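Long-range contacts in GH127 beta-L-arabinofuranoside (Geobacillus stearothermophilus, PDB 4QK0), which probably hydrolyses beta-L-arabinofuranosides to release L-arabinose, as a family 127 glycoside hydrolase: residues A[116-121]-A[168-173]; A[494-499]-A[524-529]; A[561-566]-A[638-643]. One frame throughout, in Å; residues are numbered along the deposited sequence.

Overall arrangement
The three contacts follow one another along the chain without interleaving, each in a different domain of the enzyme. Interaction 1 sets a loop against helix 162-177 in the helical catalytic domain. Interaction 2 pairs strands 495-498 and 524-529 in an antiparallel sheet made mostly of middle-domain strands, with strand 15-18 at its edge. Interaction 3 joins strands 557-562 and 641-647 in the C-terminal domain. None touches another: centres of interactions 1 and 2 are about 52 Å apart, those of 1 and 3 about 50 Å, across the centre of the chain, and those of 2 and 3 about 39 Å. Each joins segments 25 to 72 residues apart, and strand 641-647 also pairs with 386-387 of the catalytic region.

Interaction 1: A[116-121]-A[168-173]; sequences DGYLNT and CKYADY
Y170 and Y173 both hold CG anti to the backbone N (chi1 -167° and 173°), which carries their rings from helix 162-177 to the loop 116-121. This loop links helices 96-112 and 122-126 in the helical catalytic domain, which belongs to the six-hairpin clan of alpha/alpha barrels. The carboxylate of D116 lies over one face of the Y173 ring, its plane turned 18° from the ring and its CG near the ring centre. OD2 comes within 3.8 Å of Y173 CZ. The same oxygen forms a salt bridge with R131, while D116 OD1 closes an Asx turn by accepting from Y118 N at 3.1 Å; these two bonds probably help to hold the carboxylate nearly parallel to the ring. Y118 meets both helix tyrosines. Its CD1 approaches the edge of the Y173 ring, 3.8 Å from CE2, and its CA sits over the Y170 face, 4.2 Å from the ring centroid, as a CH-pi contact. The backbone N of L119 rests above the middle of that face too, and L119 CB touches Y170 CD2. Between the tyrosines the backbone of G117 presses directly on the helix, its O 3.2 Å from Y170 CB. A CB on this residue would clash with K169 O, and its backbone angles would also jam it against the preceding carbonyl. The phenol ends are anchored elsewhere as well: Y173 OH bonds to W132 NE1 and Y118 OH to E140 OE1, with W132 set edge-to-face against Y118. N120 OD1 accepts from Y123 N, capping the start of helix 122-126. Beyond the hydroxyl of Y170 a water lies in the ring plane, 2.6 Å from Y170 OH, and accepts a hydrogen bond from N120 ND2 at 3.0 Å.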
# COMPACT_ATOMS: atom_id res chain seq x y z
N ASP A 116 -1.30 -46.82 14.22
CA ASP A 116 -0.03 -46.35 14.80
C ASP A 116 -0.18 -45.03 15.55
O ASP A 116 0.77 -44.57 16.13
CB ASP A 116 1.08 -46.26 13.74
CG ASP A 116 0.77 -45.26 12.63
OD1 ASP A 116 -0.19 -44.49 12.77
OD2 ASP A 116 1.52 -45.26 11.62
N GLY A 117 -1.40 -44.47 15.61
CA GLY A 117 -1.63 -43.20 16.29
C GLY A 117 -1.85 -41.96 15.38
O GLY A 117 -2.47 -41.00 15.79
N TYR A 118 -1.45 -42.04 14.12
CA TYR A 118 -1.69 -40.97 13.14
C TYR A 118 -3.17 -40.67 12.92
O TYR A 118 -3.96 -41.58 12.69
CB TYR A 118 -1.05 -41.37 11.82
CG TYR A 118 -0.98 -40.27 10.81
CD1 TYR A 118 -0.03 -39.25 10.93
CD2 TYR A 118 -1.75 -40.32 9.65
CE1 TYR A 118 0.09 -38.25 9.96
CE2 TYR A 118 -1.65 -39.33 8.68
CZ TYR A 118 -0.73 -38.29 8.83
OH TYR A 118 -0.64 -37.29 7.91
N LEU A 119 -3.51 -39.39 13.01
CA LEU A 119 -4.88 -38.91 12.80
C LEU A 119 -4.86 -37.67 11.87
O LEU A 119 -4.56 -36.51 12.30
CB LEU A 119 -5.47 -38.47 14.11
CG LEU A 119 -6.98 -38.60 14.36
CD1 LEU A 119 -7.42 -37.54 15.32
CD2 LEU A 119 -7.85 -38.60 13.14
N ASN A 120 -5.16 -37.90 10.60
CA ASN A 120 -5.13 -36.81 9.61
C ASN A 120 -5.96 -37.23 8.42
O ASN A 120 -5.62 -38.20 7.75
CB ASN A 120 -3.70 -36.50 9.19
CG ASN A 120 -3.61 -35.30 8.26
OD1 ASN A 120 -3.95 -35.39 7.09
ND2 ASN A 120 -3.14 -34.19 8.79
N THR A 121 -7.04 -36.50 8.17
CA THR A 121 -7.97 -36.90 7.12
C THR A 121 -7.38 -36.76 5.73
O THR A 121 -7.50 -37.67 4.91
CB THR A 121 -9.29 -36.16 7.20
OG1 THR A 121 -9.06 -34.75 7.09
CG2 THR A 121 -9.97 -36.46 8.51
N CYS A 168 -2.67 -38.64 23.05
CA CYS A 168 -1.37 -39.13 23.54
C CYS A 168 -0.82 -40.18 22.64
O CYS A 168 0.40 -40.26 22.46
CB CYS A 168 -1.48 -39.71 24.96
SG CYS A 168 -1.61 -38.48 26.27
N LYS A 169 -1.69 -40.99 22.03
CA LYS A 169 -1.22 -41.97 21.06
C LYS A 169 -0.60 -41.27 19.86
O LYS A 169 0.45 -41.67 19.38
CB LYS A 169 -2.33 -42.90 20.57
CG LYS A 169 -2.58 -44.10 21.46
CD LYS A 169 -3.86 -44.88 21.13
CE LYS A 169 -3.57 -46.09 20.27
NZ LYS A 169 -3.03 -45.74 18.92
N TYR A 170 -1.24 -40.22 19.38
CA TYR A 170 -0.70 -39.47 18.23
C TYR A 170 0.60 -38.77 18.67
O TYR A 170 1.62 -38.89 18.00
CB TYR A 170 -1.76 -38.49 17.71
CG TYR A 170 -1.50 -37.85 16.37
CD1 TYR A 170 -0.40 -38.16 15.61
CD2 TYR A 170 -2.41 -36.95 15.84
CE1 TYR A 170 -0.18 -37.58 14.39
CE2 TYR A 170 -2.23 -36.35 14.59
CZ TYR A 170 -1.11 -36.66 13.87
OH TYR A 170 -0.90 -36.10 12.64
N ALA A 171 0.58 -38.10 19.82
CA ALA A 171 1.81 -37.41 20.31
C ALA A 171 3.00 -38.38 20.44
O ALA A 171 4.14 -38.09 20.04
CB ALA A 171 1.52 -36.73 21.64
N ASP A 172 2.73 -39.58 20.95
CA ASP A 172 3.79 -40.61 21.04
C ASP A 172 4.27 -41.00 19.67
O ASP A 172 5.49 -41.12 19.45
CB ASP A 172 3.29 -41.90 21.77
CG ASP A 172 2.87 -41.63 23.22
OD1 ASP A 172 3.32 -40.64 23.83
OD2 ASP A 172 2.04 -42.42 23.72
N TYR A 173 3.34 -41.22 18.73
CA TYR A 173 3.75 -41.57 17.36
C TYR A 173 4.61 -40.45 16.79
O TYR A 173 5.71 -40.70 16.23
CB TYR A 173 2.53 -41.84 16.48
CG TYR A 173 2.89 -42.03 15.03
CD1 TYR A 173 3.82 -42.97 14.64
CD2 TYR A 173 2.34 -41.19 14.03
CE1 TYR A 173 4.19 -43.09 13.31
CE2 TYR A 173 2.71 -41.29 12.70
CZ TYR A 173 3.63 -42.20 12.34
OH TYR A 173 3.97 -42.30 11.00
O HOH W 1 -2.33 -34.18 11.68

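Interaction 2: A[494-499]-A[524-529]; sequences AEVTIN and DEVKLY
N499 and D524 meet through their side chains at one end of two paired strands. With CG anti to the carbonyl carbon (chi1 -63°), the amide of N499 reaches across to the start of strand 524-529, where it is gripped twice: OD1 accepts from the backbone N of E525 at 2.9 Å, and ND2 donates to D524 OD1 at 2.9 Å. The ND2 bond lies close to the N499 amide plane but meets OD1 from above the D524 carboxylate plane, the two groups being turned 54° against each other. D524 OD2 forms a salt bridge with R518 and accepts a hydrogen bond from Q521 N. Replacing D524 with an alanine is likely to leave N499 ND2 without this acceptor and R518 without this carboxylate, so that the amide, still held at OD1, could turn more easily. The backbone N of N499 also donates to E525 O. From there the strands run antiparallel in a seven-stranded sheet, where 524-529 lies between 468-475 and 495-498. E495 with Y529 and T497 with K527 are hydrogen-bonded pairs; V496 with L528 and I498 with V526 are non-hydrogen-bonded ones. The latter four put an aliphatic layer on one face. V496 spreads its branches over two partners, CG1 reaching V526 CG1 at 3.9 Å and CG2 pressing on L528 CD2 at 3.4 Å, tighter than usual. L471 and V469 of strand 468-475 continue this layer. On the other face T497 turns OG1 into the position between N and the carbonyl carbon (chi1 68°), 3.5 Å from K527 CB, and OG1 shares a water with E525 O. Farther along, the extended E495 runs beside Y529, its carboxylate steeply inclined to the ring, and brings E495 CD to the edge of the Y529 ring, 3.8 Å from Y529 CD2.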
# COMPACT_ATOMS: atom_id res chain seq x y z
N ALA A 494 -2.41 5.40 41.03
CA ALA A 494 -3.30 4.39 41.62
C ALA A 494 -3.35 4.57 43.14
O ALA A 494 -2.34 4.90 43.76
CB ALA A 494 -2.79 3.03 41.27
N GLU A 495 -4.52 4.36 43.73
CA GLU A 495 -4.65 4.41 45.19
C GLU A 495 -5.23 3.08 45.74
O GLU A 495 -6.06 2.44 45.07
CB GLU A 495 -5.57 5.56 45.60
CG GLU A 495 -5.13 6.97 45.20
CD GLU A 495 -6.21 8.07 45.42
OE1 GLU A 495 -7.09 7.94 46.30
OE2 GLU A 495 -6.23 9.07 44.68
N VAL A 496 -4.76 2.67 46.91
CA VAL A 496 -5.21 1.42 47.57
C VAL A 496 -5.55 1.59 49.02
O VAL A 496 -4.80 2.25 49.76
CB VAL A 496 -4.16 0.30 47.51
CG1 VAL A 496 -4.68 -0.95 48.18
CG2 VAL A 496 -3.85 -0.03 46.07
N THR A 497 -6.68 1.01 49.44
CA THR A 497 -7.03 0.97 50.85
C THR A 497 -7.35 -0.45 51.25
O THR A 497 -7.86 -1.24 50.45
CB THR A 497 -8.25 1.84 51.24
OG1 THR A 497 -9.42 1.29 50.66
CG2 THR A 497 -8.08 3.28 50.82
N ILE A 498 -7.08 -0.75 52.50
CA ILE A 498 -7.38 -2.06 53.10
C ILE A 498 -8.21 -1.81 54.34
O ILE A 498 -7.79 -1.07 55.23
CB ILE A 498 -6.08 -2.84 53.46
CG1 ILE A 498 -5.36 -3.21 52.17
CG2 ILE A 498 -6.41 -4.13 54.24
CD1 ILE A 498 -3.96 -3.75 52.37
N ASN A 499 -9.40 -2.38 54.35
CA ASN A 499 -10.40 -2.12 55.37
C ASN A 499 -10.52 -0.64 55.66
O ASN A 499 -10.50 -0.23 56.82
CB ASN A 499 -10.07 -2.92 56.65
CG ASN A 499 -10.13 -4.40 56.41
OD1 ASN A 499 -10.87 -4.85 55.54
ND2 ASN A 499 -9.30 -5.16 57.09
N ASP A 524 -11.93 -9.31 54.82
CA ASP A 524 -11.00 -8.23 54.51
C ASP A 524 -11.35 -7.65 53.14
O ASP A 524 -11.68 -8.37 52.19
CB ASP A 524 -9.55 -8.71 54.56
CG ASP A 524 -8.96 -8.67 55.97
OD1 ASP A 524 -9.57 -8.07 56.89
OD2 ASP A 524 -7.85 -9.20 56.17
N GLU A 525 -11.29 -6.34 53.06
CA GLU A 525 -11.64 -5.61 51.84
C GLU A 525 -10.51 -4.70 51.35
O GLU A 525 -9.97 -3.88 52.10
CB GLU A 525 -12.88 -4.80 52.07
CG GLU A 525 -13.49 -4.35 50.77
CD GLU A 525 -14.73 -3.51 50.98
OE1 GLU A 525 -15.77 -4.09 51.32
OE2 GLU A 525 -14.67 -2.27 50.79
N VAL A 526 -10.10 -4.92 50.11
CA VAL A 526 -9.11 -4.09 49.44
C VAL A 526 -9.86 -3.28 48.39
O VAL A 526 -10.56 -3.86 47.57
CB VAL A 526 -8.05 -4.93 48.73
CG1 VAL A 526 -7.00 -4.04 48.06
CG2 VAL A 526 -7.37 -5.87 49.71
N LYS A 527 -9.72 -1.95 48.47
CA LYS A 527 -10.24 -1.04 47.44
C LYS A 527 -9.12 -0.45 46.61
O LYS A 527 -8.15 0.13 47.15
CB LYS A 527 -11.18 0.08 47.93
CG LYS A 527 -12.62 -0.41 47.88
CD LYS A 527 -13.60 0.51 48.58
CE LYS A 527 -13.92 1.72 47.72
NZ LYS A 527 -14.98 1.41 46.73
N LEU A 528 -9.27 -0.63 45.30
CA LEU A 528 -8.33 -0.07 44.33
C LEU A 528 -9.01 1.01 43.56
O LEU A 528 -10.15 0.86 43.16
CB LEU A 528 -7.90 -1.12 43.35
CG LEU A 528 -7.31 -2.42 43.88
CD1 LEU A 528 -7.00 -3.38 42.74
CD2 LEU A 528 -6.04 -2.11 44.60
N TYR A 529 -8.30 2.12 43.37
CA TYR A 529 -8.82 3.23 42.58
C TYR A 529 -7.77 3.62 41.53
O TYR A 529 -6.64 4.02 41.87
CB TYR A 529 -9.16 4.44 43.44
CG TYR A 529 -9.45 5.68 42.61
CD1 TYR A 529 -10.46 5.66 41.64
CD2 TYR A 529 -8.70 6.86 42.78
CE1 TYR A 529 -10.71 6.79 40.88
CE2 TYR A 529 -8.95 7.99 42.01
CZ TYR A 529 -9.96 7.94 41.06
OH TYR A 529 -10.20 9.04 40.28
O HOH W 2 -10.57 -0.81 51.86

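Interaction 3: A[561-566]-A[638-643]; sequences LEEVDN and EGEMVV
L561 and V642 are paired on neighbouring strands as an antiparallel hydrogen-bonded pair: L561 N donates to V642 O at 2.8 Å, and V642 N returns a bond to L561 O at 3.0 Å. L561 O is also approached by the CA of M641, a selenomethionine, at 3.1 Å. One step on, E562 and M641 form a non-hydrogen-bonded pair whose side chains cross with their CG atoms just in contact. Pairing then passes from strand to helix start. E563 N donates to E640 O at 2.9 Å, and in place of a backbone carbonyl the side chain of E563 takes the return bond, its OE1 accepting from E640 N at 2.9 Å through the anti lone pair. CG anti to the backbone N (chi1 179°) and an extended chain bring the carboxylate there, alongside G639. E563 OE1 is 4.4 Å from E640 OE2, a closeness of like charges probably eased by partners farther out: E640 OE1 bonds to L570 N, while OE2 bonds to N569 N and forms a salt bridge with R544 of the second subunit. The next shell surrounds the change from strand to helix. E562 occupies the N-cap position of helix 563-566, and its O receives D565 N and N566 ND2 from opposite faces of the carbonyl plane. Its buried carboxylate is held by R636 at OE1 and by C634 N at OE2; R636 also pairs with D565, binding cap and helix to one guanidinium. In the branched, mixed sheet of the C-terminal domain, which strand 386-387 of the catalytic region joins, strand 557-562 is flanked at L561 by 641-647 and 620-629; L561 packs on F625 and A627 of the latter, M641 pairs with V387 of strand 386-387, and helix 563-566 turns off the end of 557-562.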
# COMPACT_ATOMS: atom_id res chain seq x y z
N LEU A 561 -12.84 7.31 15.80
CA LEU A 561 -13.94 8.15 15.27
C LEU A 561 -14.53 7.46 14.09
O LEU A 561 -13.80 6.89 13.26
CB LEU A 561 -13.47 9.50 14.83
CG LEU A 561 -12.62 10.35 15.73
CD1 LEU A 561 -12.46 11.77 15.18
CD2 LEU A 561 -13.23 10.43 17.07
N GLU A 562 -15.87 7.40 14.05
CA GLU A 562 -16.61 6.83 12.91
C GLU A 562 -17.45 7.89 12.15
O GLU A 562 -17.94 8.88 12.72
CB GLU A 562 -17.55 5.74 13.39
CG GLU A 562 -16.88 4.43 13.85
CD GLU A 562 -17.87 3.26 13.84
OE1 GLU A 562 -18.69 3.23 14.74
OE2 GLU A 562 -17.88 2.43 12.91
N GLU A 563 -17.61 7.66 10.86
CA GLU A 563 -18.37 8.54 9.99
C GLU A 563 -19.80 8.71 10.50
O GLU A 563 -20.34 9.81 10.51
CB GLU A 563 -18.40 7.94 8.60
CG GLU A 563 -19.18 8.73 7.57
CD GLU A 563 -19.01 8.21 6.13
OE1 GLU A 563 -18.11 7.40 5.78
OE2 GLU A 563 -19.84 8.62 5.30
N VAL A 564 -20.40 7.61 10.96
CA VAL A 564 -21.79 7.65 11.41
C VAL A 564 -21.99 8.75 12.46
O VAL A 564 -23.03 9.36 12.49
CB VAL A 564 -22.26 6.28 11.93
CG1 VAL A 564 -21.48 5.87 13.18
CG2 VAL A 564 -23.76 6.27 12.23
N ASP A 565 -20.98 9.04 13.29
CA ASP A 565 -21.08 10.06 14.32
C ASP A 565 -20.52 11.40 13.90
O ASP A 565 -20.84 12.39 14.52
CB ASP A 565 -20.30 9.66 15.60
CG ASP A 565 -20.85 8.41 16.30
OD1 ASP A 565 -22.07 8.32 16.45
OD2 ASP A 565 -20.07 7.51 16.72
N ASN A 566 -19.61 11.46 12.94
CA ASN A 566 -18.80 12.66 12.73
C ASN A 566 -18.79 13.15 11.27
O ASN A 566 -18.14 14.13 10.92
CB ASN A 566 -17.32 12.36 13.12
CG ASN A 566 -17.14 12.04 14.60
OD1 ASN A 566 -17.08 12.92 15.44
ND2 ASN A 566 -16.94 10.74 14.92
N GLU A 638 -21.49 0.56 7.29
CA GLU A 638 -20.28 0.91 6.58
C GLU A 638 -19.99 2.41 6.68
O GLU A 638 -20.89 3.24 6.66
CB GLU A 638 -20.40 0.49 5.12
CG GLU A 638 -19.09 0.55 4.36
CD GLU A 638 -19.09 -0.26 3.06
OE1 GLU A 638 -19.67 -1.35 3.01
OE2 GLU A 638 -18.53 0.21 2.07
N GLY A 639 -18.73 2.74 6.88
CA GLY A 639 -18.32 4.13 6.95
C GLY A 639 -16.85 4.27 7.27
O GLY A 639 -16.16 3.28 7.60
N GLU A 640 -16.35 5.49 7.14
CA GLU A 640 -15.00 5.79 7.53
C GLU A 640 -14.80 5.53 9.03
O GLU A 640 -15.73 5.69 9.84
CB GLU A 640 -14.67 7.26 7.19
CG GLU A 640 -14.60 7.52 5.69
CD GLU A 640 -14.01 8.89 5.35
OE1 GLU A 640 -13.05 9.37 6.02
OE2 GLU A 640 -14.55 9.52 4.44
N MSE A 641 -13.53 5.24 9.38
CA MSE A 641 -13.07 5.11 10.79
C MSE A 641 -11.62 5.46 10.88
O MSE A 641 -10.88 5.13 9.99
CB MSE A 641 -13.34 3.68 11.26
CG MSE A 641 -12.97 3.46 12.72
SE MSE A 641 -11.04 2.96 12.85
CE MSE A 641 -11.10 1.23 12.11
N VAL A 642 -11.23 6.20 11.92
CA VAL A 642 -9.84 6.39 12.23
C VAL A 642 -9.60 6.31 13.69
O VAL A 642 -10.43 6.71 14.46
CB VAL A 642 -9.25 7.75 11.77
CG1 VAL A 642 -9.20 7.83 10.27
CG2 VAL A 642 -10.05 8.92 12.28
N VAL A 643 -8.39 5.84 14.04
CA VAL A 643 -7.88 5.86 15.41
C VAL A 643 -6.93 7.02 15.57
O VAL A 643 -7.07 7.83 16.49
CB VAL A 643 -7.11 4.55 15.75
CG1 VAL A 643 -6.35 4.66 17.08
CG2 VAL A 643 -8.08 3.40 15.82
O HOH W 3 -17.41 3.36 10.61